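Local coordinates for heme utilization carrier protein (Escherichia coli O157:H7, PDB 6U9J) that probably binds heme in the cytosol and carries it onward, serving heme uptake and the anaerobic breakdown of heme, at residues E28-L33 with L120-E125; I104-R109 with H151-S156. All blocks are in the same frame, centred on the assembly; numbering follows the deposited sequence.

Overall arrangement
Both contacts rest on the same antiparallel sheet, whose neighbouring strands 103-111 and 114-122 supply one segment each, and they lie about 13 Å apart, centre to centre. Contact 1 sets helix 26-31 against strand 114-122 and is wholly buried and apolar. Contact 2 brings the C-terminal helix 144-157 onto strand 103-111; it covers about twice the area and runs from buried leucines to a histidine-carboxylate hydrogen bond at its more exposed end. The two are joined directly: V30 of contact 1 also packs on A105 and I107, residues whose alternation along the strand with L106 and E108 gives the two helices different faces of the sheet.

Contact 1 of 2, residues E28-L33 with L120-E125; sequences EVVRNL and LFFNKE
V30 is the residue through which helix 26-31 meets strand 114-122, and it does so with a single methyl group. Its CG2 lies 4.0 Å from CZ of F122 and 4.1 Å from CD2 of L120, so one branch fills the angle between an aromatic and an aliphatic side chain that stand two residues apart on the same strand. The methyl comes to the F122 ring at its edge, near the ring plane, and not over a face; the interaction is therefore an edge contact rather than a CH-pi one. At V30 the chi1 of 163° sets CG1 anti to the backbone N and leaves CG2 beside that N, on the branch directed at the strand. In F122, with CG anti to the carbonyl carbon (chi1 -66°), the ring continues toward the helix and ends with CZ at V30. No hydrogen bond joins the two segments, and the 93 Å² they bury is modest: three side chains account for nearly all of it, across CA atoms of V30 and L120 that are 9.3 Å apart. L15 of helix 15-22 and the adjoining strand 103-111 extend the apolar layer around V30. Within 28-33, N32 ND2 donates to E28 O at 2.7 Å, a side-chain bond back across one turn. S36 OG also bonds to V30 O. N123 packs on D65 of the second subunit. The whole is a helix laid on an antiparallel beta-sheet, where alternate strand residues, here L120 and F122, point to the helix as part of the hydrophobic core of the ChuX/HutX fold.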
loop_
_atom_site.group_PDB
_atom_site.type_symbol
_atom_site.label_atom_id
_atom_site.label_comp_id
_atom_site.label_asym_id
_atom_site.label_seq_id
_atom_site.Cartn_x
_atom_site.Cartn_y
_atom_site.Cartn_z
ATOM N N GLU A 28 -7.085 -17.687 11.622
ATOM C CA GLU A 28 -7.954 -18.623 12.329
ATOM C C GLU A 28 -9.427 -18.290 12.111
ATOM O O GLU A 28 -10.251 -19.197 11.976
ATOM C CB GLU A 28 -7.619 -18.648 13.820
ATOM C CG GLU A 28 -8.193 -19.869 14.531
ATOM C CD GLU A 28 -7.557 -21.168 14.056
ATOM O OE1 GLU A 28 -8.273 -22.193 13.983
ATOM O OE2 GLU A 28 -6.345 -21.162 13.748
ATOM N N VAL A 29 -9.772 -17.002 12.047
ATOM C CA VAL A 29 -11.145 -16.622 11.712
ATOM C C VAL A 29 -11.503 -17.108 10.313
ATOM O O VAL A 29 -12.564 -17.700 10.090
ATOM C CB VAL A 29 -11.325 -15.101 11.832
ATOM C CG1 VAL A 29 -12.695 -14.670 11.280
ATOM C CG2 VAL A 29 -11.145 -14.662 13.274
ATOM N N VAL A 30 -10.614 -16.867 9.347
ATOM C CA VAL A 30 -10.921 -17.231 7.970
ATOM C C VAL A 30 -11.121 -18.737 7.836
ATOM O O VAL A 30 -11.980 -19.195 7.074
ATOM C CB VAL A 30 -9.818 -16.704 7.032
ATOM C CG1 VAL A 30 -9.888 -17.399 5.689
ATOM C CG2 VAL A 30 -9.982 -15.193 6.860
ATOM N N ARG A 31 -10.320 -19.529 8.557
ATOM C CA ARG A 31 -10.458 -20.982 8.498
ATOM C C ARG A 31 -11.836 -21.437 8.941
ATOM O O ARG A 31 -12.341 -22.452 8.449
ATOM C CB ARG A 31 -9.409 -21.646 9.385
ATOM C CG ARG A 31 -8.001 -21.574 8.864
ATOM C CD ARG A 31 -7.112 -22.455 9.722
ATOM N NE ARG A 31 -5.707 -22.337 9.365
ATOM C CZ ARG A 31 -5.126 -23.012 8.378
ATOM N NH1 ARG A 31 -3.836 -22.841 8.139
ATOM N NH2 ARG A 31 -5.835 -23.854 7.635
ATOM N N ASN A 32 -12.453 -20.706 9.862
ATOM C CA ASN A 32 -13.727 -21.092 10.448
ATOM C C ASN A 32 -14.922 -20.478 9.736
ATOM O O ASN A 32 -16.061 -20.675 10.175
ATOM C CB ASN A 32 -13.736 -20.726 11.930
ATOM C CG ASN A 32 -12.861 -21.645 12.747
ATOM O OD1 ASN A 32 -13.244 -22.779 13.041
ATOM N ND2 ASN A 32 -11.677 -21.173 13.108
ATOM N N LEU A 33 -14.694 -19.759 8.643
ATOM C CA LEU A 33 -15.785 -19.240 7.836
ATOM C C LEU A 33 -16.544 -20.383 7.161
ATOM O O LEU A 33 -15.985 -21.454 6.913
ATOM C CB LEU A 33 -15.248 -18.286 6.768
ATOM C CG LEU A 33 -14.805 -16.901 7.238
ATOM C CD1 LEU A 33 -14.128 -16.150 6.102
ATOM C CD2 LEU A 33 -15.996 -16.119 7.776
ATOM N N LEU A 120 -6.903 -13.446 0.173
ATOM C CA LEU A 120 -6.102 -12.905 1.263
ATOM C C LEU A 120 -4.764 -13.621 1.283
ATOM O O LEU A 120 -4.717 -14.856 1.248
ATOM C CB LEU A 120 -6.791 -13.074 2.618
ATOM C CG LEU A 120 -7.653 -11.911 3.096
ATOM C CD1 LEU A 120 -8.655 -11.527 2.023
ATOM C CD2 LEU A 120 -8.364 -12.304 4.378
ATOM N N PHE A 121 -3.689 -12.846 1.354
ATOM C CA PHE A 121 -2.341 -13.378 1.498
ATOM C C PHE A 121 -1.910 -13.146 2.935
ATOM O O PHE A 121 -1.957 -12.011 3.417
ATOM C CB PHE A 121 -1.366 -12.691 0.536
ATOM C CG PHE A 121 -1.718 -12.853 -0.922
ATOM C CD1 PHE A 121 -2.694 -12.052 -1.512
ATOM C CD2 PHE A 121 -1.068 -13.793 -1.711
ATOM C CE1 PHE A 121 -3.022 -12.191 -2.847
ATOM C CE2 PHE A 121 -1.377 -13.937 -3.040
ATOM C CZ PHE A 121 -2.362 -13.140 -3.622
ATOM N N PHE A 122 -1.503 -14.210 3.620
ATOM C CA PHE A 122 -1.171 -14.151 5.042
ATOM C C PHE A 122 0.328 -14.259 5.294
ATOM O O PHE A 122 1.031 -15.028 4.626
ATOM C CB PHE A 122 -1.849 -15.286 5.810
ATOM C CG PHE A 122 -3.331 -15.184 5.854
ATOM C CD1 PHE A 122 -4.099 -15.759 4.859
ATOM C CD2 PHE A 122 -3.947 -14.508 6.882
ATOM C CE1 PHE A 122 -5.484 -15.670 4.894
ATOM C CE2 PHE A 122 -5.329 -14.409 6.930
ATOM C CZ PHE A 122 -6.095 -14.994 5.928
ATOM N N ASN A 123 0.795 -13.537 6.313
ATOM C CA ASN A 123 2.161 -13.698 6.792
ATOM C C ASN A 123 2.199 -14.782 7.871
ATOM O O ASN A 123 1.186 -15.399 8.206
ATOM C CB ASN A 123 2.727 -12.362 7.290
ATOM C CG ASN A 123 1.942 -11.774 8.454
ATOM O OD1 ASN A 123 1.379 -12.489 9.278
ATOM N ND2 ASN A 123 1.913 -10.449 8.524
ATOM N N LYS A 124 3.384 -15.020 8.429
ATOM C CA LYS A 124 3.532 -16.099 9.395
ATOM C C LYS A 124 2.858 -15.815 10.730
ATOM O O LYS A 124 2.694 -16.745 11.524
ATOM C CB LYS A 124 5.014 -16.395 9.624
ATOM C CG LYS A 124 5.753 -15.318 10.398
ATOM C CD LYS A 124 7.263 -15.494 10.253
ATOM C CE LYS A 124 8.020 -14.784 11.362
ATOM N NZ LYS A 124 7.801 -13.311 11.348
ATOM N N GLU A 125 2.481 -14.568 11.009
ATOM C CA GLU A 125 1.719 -14.260 12.211
ATOM C C GLU A 125 0.225 -14.465 12.013
ATOM O O GLU A 125 -0.546 -14.240 12.952
ATOM C CB GLU A 125 1.973 -12.816 12.659
ATOM C CG GLU A 125 3.437 -12.374 12.575
ATOM C CD GLU A 125 4.279 -12.854 13.748
ATOM O OE1 GLU A 125 5.426 -12.378 13.888
ATOM O OE2 GLU A 125 3.795 -13.700 14.533
#

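Contact 2 of 2, residues I104-R109 with H151-S156; sequences IALIER and HTLAAS
A helix-on-sheet interface joins the C-terminal helix 144-157 to strand 103-111, and in it L106 and E108 face the helix from alternate positions of the strand. L106 CD2 carries the apolar half: it lies 3.9 Å from A154 CB and also touches the helix backbone at A154 N. L153, its CG anti to the backbone N, carries on in the direction of the strand, so that its CD2 meets CD2 of L106 at 4.0 Å. F150 and L157 of the same helix also touch L106. In this antiparallel sheet, strand 103-111 runs between 36-40 and 114-122, and the axes of segments 104-109 and 151-156 approach to 9.8 Å, closer to antiparallel than to parallel. Toward the surface the chemistry becomes polar. H151 starts away from the strand, but its ring reaches back so that NE2 donates to OE2 of E108, whose chain is extended beyond CG, at 2.7 Å and with an N-H...O angle of 153°. The donor arrives on the syn side of the oxygen, 30° out of the carboxylate plane, while E108 OE1 sits at the ring edge, 3.2 Å from H151 CD2. Ring and carboxylate planes are turned 48° from each other. The carboxylate probably stabilises the proton on NE2 and may favour the cationic ring.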
loop_
_atom_site.group_PDB
_atom_site.type_symbol
_atom_site.label_atom_id
_atom_site.label_comp_id
_atom_site.label_asym_id
_atom_site.label_seq_id
_atom_site.Cartn_x
_atom_site.Cartn_y
_atom_site.Cartn_z
ATOM N N ILE A 104 -2.629 -18.637 1.829
ATOM C CA ILE A 104 -3.501 -17.869 0.947
ATOM C C ILE A 104 -4.917 -18.396 1.122
ATOM O O ILE A 104 -5.124 -19.611 1.179
ATOM C CB ILE A 104 -3.064 -17.992 -0.524
ATOM C CG1 ILE A 104 -1.610 -17.528 -0.681
ATOM C CG2 ILE A 104 -4.033 -17.217 -1.443
ATOM C CD1 ILE A 104 -1.009 -17.911 -2.022
ATOM N N ALA A 105 -5.893 -17.495 1.194
ATOM C CA ALA A 105 -7.284 -17.922 1.301
ATOM C C ALA A 105 -8.123 -17.286 0.208
ATOM O O ALA A 105 -7.940 -16.117 -0.130
ATOM C CB ALA A 105 -7.884 -17.576 2.668
ATOM N N LEU A 106 -9.051 -18.062 -0.340
ATOM C CA LEU A 106 -10.121 -17.536 -1.174
ATOM C C LEU A 106 -11.384 -17.529 -0.331
ATOM O O LEU A 106 -11.728 -18.549 0.272
ATOM C CB LEU A 106 -10.326 -18.379 -2.435
ATOM C CG LEU A 106 -9.422 -18.021 -3.628
ATOM C CD1 LEU A 106 -7.958 -18.278 -3.315
ATOM C CD2 LEU A 106 -9.842 -18.785 -4.883
ATOM N N ILE A 107 -12.043 -16.373 -0.261
ATOM C CA ILE A 107 -13.183 -16.162 0.626
ATOM C C ILE A 107 -14.373 -15.620 -0.148
ATOM O O ILE A 107 -14.237 -14.708 -0.964
ATOM C CB ILE A 107 -12.814 -15.182 1.758
ATOM C CG1 ILE A 107 -11.669 -15.752 2.594
ATOM C CG2 ILE A 107 -14.061 -14.876 2.628
ATOM C CD1 ILE A 107 -10.948 -14.706 3.427
ATOM N N GLU A 108 -15.560 -16.151 0.151
ATOM C CA GLU A 108 -16.813 -15.560 -0.297
ATOM C C GLU A 108 -17.677 -15.313 0.926
ATOM O O GLU A 108 -17.833 -16.205 1.764
ATOM C CB GLU A 108 -17.548 -16.466 -1.285
ATOM C CG GLU A 108 -16.776 -16.686 -2.575
ATOM C CD GLU A 108 -17.451 -17.703 -3.478
ATOM O OE1 GLU A 108 -17.014 -18.871 -3.490
ATOM O OE2 GLU A 108 -18.428 -17.329 -4.164
ATOM N N ARG A 109 -18.193 -14.098 1.048
ATOM C CA ARG A 109 -19.100 -13.798 2.153
ATOM C C ARG A 109 -19.897 -12.551 1.815
ATOM O O ARG A 109 -19.665 -11.886 0.806
ATOM C CB ARG A 109 -18.326 -13.605 3.463
ATOM C CG ARG A 109 -17.334 -12.453 3.405
ATOM C CD ARG A 109 -16.586 -12.290 4.722
ATOM N NE ARG A 109 -17.507 -11.937 5.804
ATOM C CZ ARG A 109 -17.511 -10.776 6.458
ATOM N NH1 ARG A 109 -18.404 -10.568 7.419
ATOM N NH2 ARG A 109 -16.625 -9.832 6.169
ATOM N N HIS A 151 -14.294 -19.180 -8.869
ATOM C CA HIS A 151 -14.736 -20.512 -8.467
ATOM C C HIS A 151 -13.904 -21.609 -9.120
ATOM O O HIS A 151 -13.629 -22.641 -8.494
ATOM C CB HIS A 151 -16.204 -20.699 -8.821
ATOM C CG HIS A 151 -17.129 -19.952 -7.921
ATOM N ND1 HIS A 151 -18.327 -19.435 -8.357
ATOM C CD2 HIS A 151 -17.029 -19.633 -6.609
ATOM C CE1 HIS A 151 -18.930 -18.827 -7.351
ATOM N NE2 HIS A 151 -18.175 -18.942 -6.276
ATOM N N THR A 152 -13.502 -21.408 -10.375
ATOM C CA THR A 152 -12.627 -22.381 -11.032
ATOM C C THR A 152 -11.289 -22.503 -10.310
ATOM O O THR A 152 -10.778 -23.613 -10.113
ATOM C CB THR A 152 -12.435 -21.986 -12.496
ATOM O OG1 THR A 152 -13.692 -22.089 -13.173
ATOM C CG2 THR A 152 -11.430 -22.898 -13.191
ATOM N N LEU A 153 -10.718 -21.379 -9.883
ATOM C CA LEU A 153 -9.449 -21.434 -9.160
ATOM C C LEU A 153 -9.616 -22.117 -7.811
ATOM O O LEU A 153 -8.789 -22.949 -7.422
ATOM C CB LEU A 153 -8.887 -20.028 -8.977
ATOM C CG LEU A 153 -7.653 -19.878 -8.071
ATOM C CD1 LEU A 153 -6.435 -20.698 -8.565
ATOM C CD2 LEU A 153 -7.283 -18.403 -7.945
ATOM N N ALA A 154 -10.697 -21.807 -7.086
ATOM C CA ALA A 154 -10.896 -22.443 -5.794
ATOM C C ALA A 154 -11.017 -23.957 -5.941
ATOM O O ALA A 154 -10.459 -24.711 -5.137
ATOM C CB ALA A 154 -12.138 -21.871 -5.110
ATOM N N ALA A 155 -11.723 -24.416 -6.976
ATOM C CA ALA A 155 -11.860 -25.854 -7.193
ATOM C C ALA A 155 -10.519 -26.488 -7.517
ATOM O O ALA A 155 -10.207 -27.587 -7.042
ATOM C CB ALA A 155 -12.868 -26.122 -8.310
ATOM N N SER A 156 -9.706 -25.801 -8.319
ATOM C CA SER A 156 -8.396 -26.327 -8.665
ATOM C C SER A 156 -7.462 -26.312 -7.466
ATOM O O SER A 156 -6.639 -27.211 -7.322
ATOM C CB SER A 156 -7.827 -25.529 -9.831
ATOM O OG SER A 156 -7.324 -24.288 -9.397
#